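PDB 2PFX: uncharacterized peroxidase-related protein from Silicibacter sp., which is of unknown function but, as a peroxidase-related member of the AhpD-like superfamily, is probably an oxidoreductase. Local coordinates for residues D12-A16 with K42-F46; E72-I76 with R122-L127; V80-N84 with A130-R135; F87-A92 with M181-H187. All blocks are in the same frame, centred on the assembly; numbering follows the deposited sequence.

Contact 1 of 4, residues D12-A16 with K42-F46; sequences DLPMA and KAYAF
With chi1 at 71°, F46 holds CG between its own backbone N and carbonyl carbon, and this turn lays a face of the phenyl ring against L13. L13, with a non-staggered chi1 of -104°, turns its side chain toward the same ring. The result is a CH-pi contact: L13 CD2 stands 4.0 Å from the centroid of the F46 ring, almost on the ring normal. The other methyl, L13 CD1, lies over the same ring near the rim, 4.0 Å from F46 CE1. A forked aliphatic residue suits this place because its two methyls spread across a flat face. M15, a selenomethionine, packs on A45 and K42. Its chain passes A45, with M15 CG 3.6 Å from A45 CB, then bends at the selenium so that M15 CE ends 3.5 Å from K42 CB. The small A45 methyl leaves room for that long chain, although M15 is poorly ordered and its path is less certain. Backbone polarity enters through F46 CA, whose hydrogen points nearly straight at M15 O over a CA to O distance of 3.4 Å. W159 of the second subunit packs on L13 and meets the F46 ring edge-to-face. With no conventional hydrogen bond between the loop 12-16 and the end of helix 39-44, their attachment at this subunit interface rests on dispersion and weak CH donors, and so on matching shape.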
# COMPACT_ATOMS: atom_id res chain seq x y z
N ASP A 12 -16.95 3.61 27.80
CA ASP A 12 -17.48 3.79 29.16
C ASP A 12 -16.80 2.74 30.02
O ASP A 12 -17.21 1.59 30.12
CB ASP A 12 -18.99 3.67 29.11
CG ASP A 12 -19.64 3.58 30.48
OD1 ASP A 12 -19.22 4.27 31.42
OD2 ASP A 12 -20.60 2.78 30.61
N LEU A 13 -15.68 3.14 30.62
CA LEU A 13 -14.91 2.23 31.45
C LEU A 13 -14.56 2.97 32.75
O LEU A 13 -13.40 3.38 32.87
CB LEU A 13 -13.67 1.68 30.75
CG LEU A 13 -13.75 0.24 30.24
CD1 LEU A 13 -12.51 -0.15 29.47
CD2 LEU A 13 -13.96 -0.76 31.38
N PRO A 14 -15.54 3.13 33.64
CA PRO A 14 -15.33 3.87 34.89
C PRO A 14 -14.20 3.31 35.76
O PRO A 14 -13.99 2.10 35.71
CB PRO A 14 -16.66 3.70 35.64
CG PRO A 14 -17.33 2.52 35.00
CD PRO A 14 -16.93 2.63 33.56
N MSE A 15 -13.53 4.19 36.51
CA MSE A 15 -12.33 4.00 37.30
C MSE A 15 -12.44 3.33 38.66
O MSE A 15 -11.56 2.51 39.00
CB MSE A 15 -11.68 5.38 37.58
CG MSE A 15 -10.22 5.35 37.19
SE MSE A 15 -9.38 7.09 37.07
CE MSE A 15 -10.31 7.56 35.44
N ALA A 16 -13.41 3.61 39.50
CA ALA A 16 -14.53 4.52 39.42
C ALA A 16 -14.45 5.51 40.59
O ALA A 16 -13.32 5.74 41.04
CB ALA A 16 -15.82 3.72 39.34
N LYS A 42 -5.25 6.94 33.55
CA LYS A 42 -6.66 6.90 33.96
C LYS A 42 -7.40 5.82 33.19
O LYS A 42 -8.35 5.22 33.69
CB LYS A 42 -7.31 8.26 33.77
CG LYS A 42 -6.60 9.40 34.49
CD LYS A 42 -7.27 10.75 34.26
CE LYS A 42 -6.91 11.72 35.37
NZ LYS A 42 -7.10 13.13 34.93
N ALA A 43 -6.94 5.55 31.97
CA ALA A 43 -7.60 4.56 31.13
C ALA A 43 -7.44 3.16 31.72
O ALA A 43 -8.39 2.38 31.70
CB ALA A 43 -7.08 4.64 29.69
N TYR A 44 -6.25 2.87 32.23
CA TYR A 44 -5.98 1.56 32.79
C TYR A 44 -6.42 1.43 34.24
O TYR A 44 -6.51 0.31 34.76
CB TYR A 44 -4.48 1.22 32.71
CG TYR A 44 -4.09 0.76 31.32
CD1 TYR A 44 -3.70 1.69 30.37
CD2 TYR A 44 -4.12 -0.57 30.96
CE1 TYR A 44 -3.35 1.28 29.10
CE2 TYR A 44 -3.77 -1.00 29.70
CZ TYR A 44 -3.38 -0.06 28.78
OH TYR A 44 -3.03 -0.46 27.51
N ALA A 45 -6.68 2.58 34.85
CA ALA A 45 -6.97 2.64 36.28
C ALA A 45 -8.28 2.01 36.72
O ALA A 45 -8.54 1.91 37.93
CB ALA A 45 -6.89 4.09 36.74
N PHE A 46 -9.14 1.54 35.82
CA PHE A 46 -10.32 0.81 36.28
C PHE A 46 -9.96 -0.52 36.91
O PHE A 46 -10.76 -1.14 37.62
CB PHE A 46 -11.31 0.59 35.12
CG PHE A 46 -10.86 -0.42 34.08
CD1 PHE A 46 -10.04 0.02 33.05
CD2 PHE A 46 -11.25 -1.74 34.13
CE1 PHE A 46 -9.61 -0.88 32.09
CE2 PHE A 46 -10.81 -2.65 33.17
CZ PHE A 46 -9.99 -2.20 32.15

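Contact 2 of 4, residues E72-I76 with R122-L127; sequences EREMI and RQRVML
E72 and R122 form a side-on salt bridge between two neighbouring helices, 70-84 and 121-136, of the all-helical AhpD-like fold; the short segments run in broadly the same direction, at 39°. Along E72, CB lies 4.0 Å from M126 SE, and CG passes 3.4 Å from Q123 NE2. At the tip, OE2 takes R122 NE at 3.0 Å and Q123 NE2 at 3.1 Å, the arginine on its syn side and the amide on its anti side. OE1 receives R122 NH2 at 3.2 Å and also S69 N, the bond that a glutamate makes in a capping box at a helix start. R122 reaches so far because CG is anti to its backbone N (chi1 168°) and the chain stays extended to NE. Four N-H groups thus hold a buried carboxylate, which is likely to keep it ionised. Cut back to alanine, this position would probably leave the R122 guanidinium without its counter-charge and free to turn, with Q123 NE2 and S69 N each short of an acceptor. Further along, the helices pack through apolar chains, I76 CD1 touching M126 CG, while I161 of helix 155-178 backs both. Close by, the methyl L127 CD2 rests 3.7 Å from M75 O.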
# COMPACT_ATOMS: atom_id res chain seq x y z
N GLU A 72 16.49 9.31 23.39
CA GLU A 72 16.51 8.43 22.23
C GLU A 72 15.27 7.55 22.16
O GLU A 72 14.70 7.34 21.09
CB GLU A 72 17.81 7.62 22.25
CG GLU A 72 18.95 8.32 21.54
CD GLU A 72 20.34 7.78 21.80
OE1 GLU A 72 20.53 6.93 22.69
OE2 GLU A 72 21.27 8.21 21.09
N ARG A 73 14.85 7.07 23.33
CA ARG A 73 13.67 6.18 23.38
C ARG A 73 12.41 6.99 23.10
O ARG A 73 11.51 6.48 22.45
CB ARG A 73 13.67 5.46 24.73
CG ARG A 73 14.81 4.46 24.82
CD ARG A 73 14.85 3.80 26.18
NE ARG A 73 15.77 4.49 27.05
CZ ARG A 73 16.01 4.23 28.33
NH1 ARG A 73 15.39 3.26 28.97
NH2 ARG A 73 16.91 4.96 28.99
N GLU A 74 12.40 8.22 23.57
CA GLU A 74 11.26 9.10 23.25
C GLU A 74 11.23 9.42 21.76
O GLU A 74 10.15 9.56 21.19
CB GLU A 74 11.32 10.39 24.04
CG GLU A 74 10.89 10.29 25.49
CD GLU A 74 9.45 9.84 25.70
OE1 GLU A 74 8.70 9.72 24.72
OE2 GLU A 74 9.10 9.62 26.89
N MSE A 75 12.40 9.54 21.14
CA MSE A 75 12.46 9.80 19.70
C MSE A 75 11.87 8.64 18.92
O MSE A 75 11.16 8.78 17.93
CB MSE A 75 13.92 10.09 19.31
CG MSE A 75 14.40 11.43 19.83
SE MSE A 75 16.33 11.58 19.56
CE MSE A 75 16.05 12.19 17.77
N ILE A 76 12.15 7.42 19.37
CA ILE A 76 11.64 6.24 18.73
C ILE A 76 10.12 6.27 18.84
O ILE A 76 9.39 6.04 17.89
CB ILE A 76 12.18 4.95 19.37
CG1 ILE A 76 13.64 4.64 19.02
CG2 ILE A 76 11.33 3.74 19.01
CD1 ILE A 76 14.26 3.55 19.90
N ARG A 122 24.03 7.51 13.90
CA ARG A 122 23.58 6.60 14.95
C ARG A 122 22.08 6.77 15.22
O ARG A 122 21.34 5.79 15.22
CB ARG A 122 24.37 6.82 16.23
CG ARG A 122 23.84 6.14 17.48
CD ARG A 122 24.26 6.88 18.74
NE ARG A 122 23.52 6.53 19.95
CZ ARG A 122 23.74 5.45 20.69
NH1 ARG A 122 24.70 4.60 20.33
NH2 ARG A 122 23.02 5.20 21.78
N GLN A 123 21.66 8.02 15.43
CA GLN A 123 20.25 8.22 15.75
C GLN A 123 19.41 7.99 14.51
O GLN A 123 18.31 7.47 14.61
CB GLN A 123 20.03 9.63 16.32
CG GLN A 123 20.63 9.72 17.71
CD GLN A 123 20.35 11.00 18.46
OE1 GLN A 123 20.07 12.04 17.86
NE2 GLN A 123 20.45 10.86 19.78
N ARG A 124 19.96 8.38 13.35
CA ARG A 124 19.12 8.19 12.16
C ARG A 124 18.90 6.73 11.88
O ARG A 124 17.79 6.32 11.53
CB ARG A 124 19.78 8.89 10.96
CG ARG A 124 19.02 8.65 9.68
CD ARG A 124 17.52 9.01 9.75
NE ARG A 124 17.01 8.73 8.38
CZ ARG A 124 16.82 9.64 7.43
NH1 ARG A 124 17.03 10.94 7.57
NH2 ARG A 124 16.39 9.20 6.25
N VAL A 125 19.91 5.85 11.99
CA VAL A 125 19.65 4.45 11.65
C VAL A 125 18.78 3.78 12.71
O VAL A 125 18.00 2.88 12.42
CB VAL A 125 20.94 3.66 11.42
CG1 VAL A 125 21.72 4.35 10.28
CG2 VAL A 125 21.82 3.52 12.65
N MSE A 126 18.88 4.24 13.95
CA MSE A 126 17.99 3.81 15.01
C MSE A 126 16.53 4.05 14.62
O MSE A 126 15.67 3.16 14.70
CB MSE A 126 18.36 4.54 16.28
CG MSE A 126 17.51 4.18 17.49
SE MSE A 126 17.87 5.34 18.97
CE MSE A 126 17.03 6.88 18.22
N LEU A 127 16.25 5.26 14.15
CA LEU A 127 14.90 5.58 13.70
C LEU A 127 14.47 4.89 12.42
O LEU A 127 13.30 4.53 12.25
CB LEU A 127 14.72 7.10 13.57
CG LEU A 127 14.94 7.88 14.87
CD1 LEU A 127 14.81 9.37 14.63
CD2 LEU A 127 13.98 7.44 15.97

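Contact 3 of 4, residues V80-N84 with A130-R135; sequences VSSIN and AAKMTR
I83 reaches tip to tip with T134, its CG2 methyl 3.7 Å from T134 CG2, while its longer branch overlaps helix 121-136, CD1 settling 3.7 Å from A131 CA. The alanine has no bulk beyond CB and so admits the isoleucine. R135 flanks it with the aliphatic part of its chain, CG near I83 CG2, before its guanidinium pairs with E139 of the third subunit. T134 is two-faced. Its chi1 of -65° sets OG1 beside the backbone N, from where it donates to A130 O at 2.8 Å, standing above the carbonyl plane; T134 N reaches the same oxygen from the opposite face. V80 packs both methyls against that hydroxyl, V80 CG2 at 3.6 Å from T134 OG1. N169 ND2 of helix 155-178 bonds to OG1 as well. With a valine in its place, A130 O would probably lose its second donor and N169 an acceptor. N84 directs ND2 to N172 and N169, and its OD1 lies 2.6 Å from a water that also sits near T134 O. Helices 70-84 and 121-136 therefore meet mainly through aliphatic groups, with no direct hydrogen bond between the two segments, and the polar ends of T134 and N84 find partners in A130 O and helix 155-178.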
# COMPACT_ATOMS: atom_id res chain seq x y z
N VAL A 80 7.52 6.13 15.60
CA VAL A 80 6.48 5.09 15.52
C VAL A 80 5.10 5.74 15.47
O VAL A 80 4.31 5.43 14.59
CB VAL A 80 6.58 4.08 16.68
CG1 VAL A 80 5.47 3.03 16.59
CG2 VAL A 80 7.94 3.39 16.66
N SER A 81 4.81 6.65 16.40
CA SER A 81 3.51 7.30 16.46
C SER A 81 3.14 8.09 15.23
O SER A 81 1.99 8.23 14.86
CB SER A 81 3.49 8.29 17.63
OG SER A 81 3.86 7.65 18.82
N SER A 82 4.17 8.68 14.61
CA SER A 82 3.93 9.46 13.41
C SER A 82 3.48 8.54 12.29
O SER A 82 2.55 8.82 11.53
CB SER A 82 5.20 10.22 13.02
OG SER A 82 5.00 10.99 11.84
N ILE A 83 4.15 7.39 12.16
CA ILE A 83 3.80 6.47 11.11
C ILE A 83 2.40 5.89 11.33
O ILE A 83 1.67 5.72 10.35
CB ILE A 83 4.82 5.32 10.99
CG1 ILE A 83 6.21 5.81 10.56
CG2 ILE A 83 4.30 4.23 10.07
CD1 ILE A 83 7.32 4.86 10.94
N ASN A 84 2.06 5.63 12.58
CA ASN A 84 0.71 5.14 12.88
C ASN A 84 -0.33 6.24 13.07
O ASN A 84 -1.52 5.91 13.24
CB ASN A 84 0.72 4.30 14.16
CG ASN A 84 1.48 3.00 13.95
OD1 ASN A 84 1.45 2.41 12.88
ND2 ASN A 84 2.13 2.57 15.00
N ALA A 130 13.38 1.41 13.46
CA ALA A 130 12.07 1.49 14.11
C ALA A 130 10.98 1.65 13.06
O ALA A 130 9.94 0.99 13.15
CB ALA A 130 12.04 2.62 15.12
N ALA A 131 11.23 2.49 12.08
CA ALA A 131 10.31 2.74 10.96
C ALA A 131 10.05 1.48 10.16
O ALA A 131 8.91 1.14 9.84
CB ALA A 131 10.82 3.84 10.03
N LYS A 132 11.13 0.77 9.84
CA LYS A 132 10.97 -0.47 9.11
C LYS A 132 10.25 -1.54 9.91
O LYS A 132 9.47 -2.37 9.40
CB LYS A 132 12.34 -0.96 8.65
CG LYS A 132 12.19 -2.23 7.78
CD LYS A 132 13.53 -2.70 7.23
CE LYS A 132 13.29 -3.87 6.28
NZ LYS A 132 14.47 -4.03 5.39
N MSE A 133 10.49 -1.61 11.21
CA MSE A 133 9.75 -2.49 12.09
C MSE A 133 8.27 -2.14 12.13
O MSE A 133 7.39 -2.98 12.21
CB MSE A 133 10.28 -2.36 13.51
CG MSE A 133 11.53 -3.15 13.83
SE MSE A 133 12.09 -3.00 15.62
CE MSE A 133 10.58 -3.87 16.40
N THR A 134 8.02 -0.83 12.05
CA THR A 134 6.65 -0.35 12.16
C THR A 134 5.88 -0.67 10.90
O THR A 134 4.73 -1.14 10.94
CB THR A 134 6.66 1.15 12.51
OG1 THR A 134 7.23 1.30 13.82
CG2 THR A 134 5.24 1.70 12.59
N ARG A 135 6.51 -0.46 9.74
CA ARG A 135 5.85 -0.77 8.47
C ARG A 135 5.94 -2.21 7.99
O ARG A 135 5.05 -2.72 7.29
CB ARG A 135 6.46 0.14 7.40
CG ARG A 135 5.94 1.56 7.50
CD ARG A 135 7.03 2.60 7.51
NE ARG A 135 7.25 3.18 6.20
CZ ARG A 135 8.09 4.17 5.92
NH1 ARG A 135 8.84 4.75 6.85
NH2 ARG A 135 8.13 4.55 4.64
O HOH W 1 2.27 0.14 11.87

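Contact 4 of 4, residues F87-A92 with M181-H187; sequences FYCLVA and MPNAEYH
Apolar packing centres on P182, which packs against both F87 and V91: its CD is 3.4 Å from F87 CE2, and its CB 3.7 Å from V91 CG1. F87 reaches it because CG is anti to the backbone N, chi1 -175°. Elsewhere on the proline, Y88 brings its CD2 atom to 3.3 Å from P182 N, an approach open to a nitrogen that carries no hydrogen. V91 CG1 fits tightly against Y186 CB, at 3.4 Å. CH-pi contacts form a second group. A92 presents CA to the Y186 ring, 3.9 Å from its centroid and 3° off the normal, a fit that the small alanine permits. V91 CG1 lies over the H187 ring, offset toward its rim, and ND1 of this histidine is buried without a polar partner. Water supplies the remaining links. One molecule joins Y88 OH, at 2.5 Å, to Y186 OH; another donates to V91 O and, weakly, to Y186 O. Y88 OH also bonds to V40 N, and N183 ties its amide to V37 and N39. The tail after helix 155-178 is thereby laid along one flank of helix 87-101, whose C89 turns away from it toward S81 of helix 70-84 and T171 of helix 155-178, while M112 of the fourth subunit packs on V91.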
# COMPACT_ATOMS: atom_id res chain seq x y z
N PHE A 87 -2.68 10.26 17.51
CA PHE A 87 -2.83 11.55 18.17
C PHE A 87 -2.36 11.57 19.62
O PHE A 87 -1.60 12.48 19.97
CB PHE A 87 -4.31 12.00 18.09
CG PHE A 87 -4.56 13.39 18.64
CD1 PHE A 87 -3.94 14.53 18.19
CD2 PHE A 87 -5.46 13.54 19.69
CE1 PHE A 87 -4.18 15.77 18.76
CE2 PHE A 87 -5.72 14.76 20.25
CZ PHE A 87 -5.08 15.91 19.79
N TYR A 88 -2.81 10.64 20.45
CA TYR A 88 -2.47 10.63 21.87
C TYR A 88 -0.94 10.70 22.00
O TYR A 88 -0.37 11.48 22.75
CB TYR A 88 -3.04 9.41 22.64
CG TYR A 88 -2.64 9.46 24.11
CD1 TYR A 88 -1.47 8.95 24.66
CD2 TYR A 88 -3.52 10.05 25.02
CE1 TYR A 88 -1.16 9.02 25.98
CE2 TYR A 88 -3.22 10.13 26.37
CZ TYR A 88 -2.04 9.62 26.85
OH TYR A 88 -1.70 9.66 28.18
N CYS A 89 -0.32 9.73 21.34
CA CYS A 89 1.08 9.44 21.59
C CYS A 89 1.93 10.53 20.95
O CYS A 89 2.98 10.88 21.47
CB CYS A 89 1.41 8.04 21.06
SG CYS A 89 0.51 6.71 21.91
N LEU A 90 1.45 11.07 19.82
CA LEU A 90 2.20 12.14 19.15
C LEU A 90 2.25 13.37 20.04
O LEU A 90 3.25 14.07 20.13
CB LEU A 90 1.62 12.45 17.78
CG LEU A 90 2.03 11.50 16.65
CD1 LEU A 90 1.11 11.61 15.44
CD2 LEU A 90 3.49 11.77 16.28
N VAL A 91 1.13 13.60 20.73
CA VAL A 91 1.07 14.73 21.65
C VAL A 91 1.90 14.49 22.90
O VAL A 91 2.68 15.37 23.29
CB VAL A 91 -0.40 15.01 22.03
CG1 VAL A 91 -0.44 16.03 23.17
CG2 VAL A 91 -1.17 15.44 20.80
N ALA A 92 1.71 13.33 23.51
CA ALA A 92 2.37 13.03 24.77
C ALA A 92 3.88 12.93 24.59
O ALA A 92 4.65 13.53 25.36
CB ALA A 92 1.79 11.77 25.38
N MSE A 181 -7.71 10.30 24.59
CA MSE A 181 -7.39 11.71 24.37
C MSE A 181 -6.23 12.19 25.20
O MSE A 181 -6.17 11.98 26.41
CB MSE A 181 -8.65 12.52 24.70
CG MSE A 181 -9.69 12.48 23.60
SE MSE A 181 -9.09 13.17 21.91
CE MSE A 181 -8.96 14.97 22.60
N PRO A 182 -5.26 12.86 24.58
CA PRO A 182 -4.16 13.41 25.41
C PRO A 182 -4.57 14.61 26.26
O PRO A 182 -5.43 15.43 25.94
CB PRO A 182 -3.14 13.78 24.33
CG PRO A 182 -4.00 14.14 23.16
CD PRO A 182 -5.11 13.13 23.14
N ASN A 183 -3.93 14.71 27.43
CA ASN A 183 -4.16 15.78 28.37
C ASN A 183 -3.91 17.11 27.69
O ASN A 183 -2.91 17.34 27.02
CB ASN A 183 -3.26 15.69 29.61
CG ASN A 183 -3.37 14.39 30.36
OD1 ASN A 183 -3.03 13.35 29.78
ND2 ASN A 183 -3.83 14.43 31.61
N ALA A 184 -4.83 18.04 27.88
CA ALA A 184 -4.74 19.31 27.16
C ALA A 184 -3.45 20.05 27.46
O ALA A 184 -2.99 20.82 26.62
CB ALA A 184 -5.96 20.15 27.48
N GLU A 185 -2.87 19.79 28.63
CA GLU A 185 -1.69 20.52 29.05
C GLU A 185 -0.50 20.27 28.15
O GLU A 185 0.36 21.15 28.05
CB GLU A 185 -1.28 20.14 30.48
CG GLU A 185 -2.29 20.61 31.53
CD GLU A 185 -3.19 19.47 31.98
OE1 GLU A 185 -3.84 18.86 31.11
OE2 GLU A 185 -3.24 19.18 33.19
N TYR A 186 -0.43 19.09 27.55
CA TYR A 186 0.75 18.79 26.75
C TYR A 186 1.05 19.76 25.62
O TYR A 186 2.21 20.03 25.28
CB TYR A 186 0.56 17.41 26.12
CG TYR A 186 0.84 16.21 26.99
CD1 TYR A 186 2.04 16.02 27.66
CD2 TYR A 186 -0.13 15.21 27.15
CE1 TYR A 186 2.27 14.91 28.44
CE2 TYR A 186 0.11 14.10 27.93
CZ TYR A 186 1.30 13.94 28.58
OH TYR A 186 1.48 12.81 29.36
N HIS A 187 0.00 20.26 24.98
CA HIS A 187 0.13 20.92 23.69
C HIS A 187 1.02 22.15 23.80
O HIS A 187 1.82 22.40 22.90
CB HIS A 187 -1.25 21.35 23.16
CG HIS A 187 -2.13 20.19 22.83
ND1 HIS A 187 -1.94 19.41 21.72
CD2 HIS A 187 -3.20 19.67 23.48
CE1 HIS A 187 -2.87 18.47 21.68
NE2 HIS A 187 -3.65 18.60 22.74
O HOH W 2 0.71 10.25 28.62
O HOH W 3 2.64 18.10 22.49

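How the contacts relate
Contacts 2 and 3 lie along the same helix pair, their centres 12 Å apart, and I76 CG2 joins them at 4.1 Å from A130 CB. Contact 3 meets contact 4 through S81 OG, 3.3 Å from C89 CB. C89 ends a CxxC pattern, and E74 bonds to H93; by analogy with AhpD relatives, this region is probably the redox site, to which segments 87-92 and 72-76 each contribute a residue. The R122 side chain of contact 2 lies about 5 Å from a bound acetate, probably from the crystallisation liquor. Contact 1 is 33 Å from contact 2 between centres, yet within about 5 Å of contact 4 at the nearest atoms. Contacts 1 and 3 both touch the second subunit.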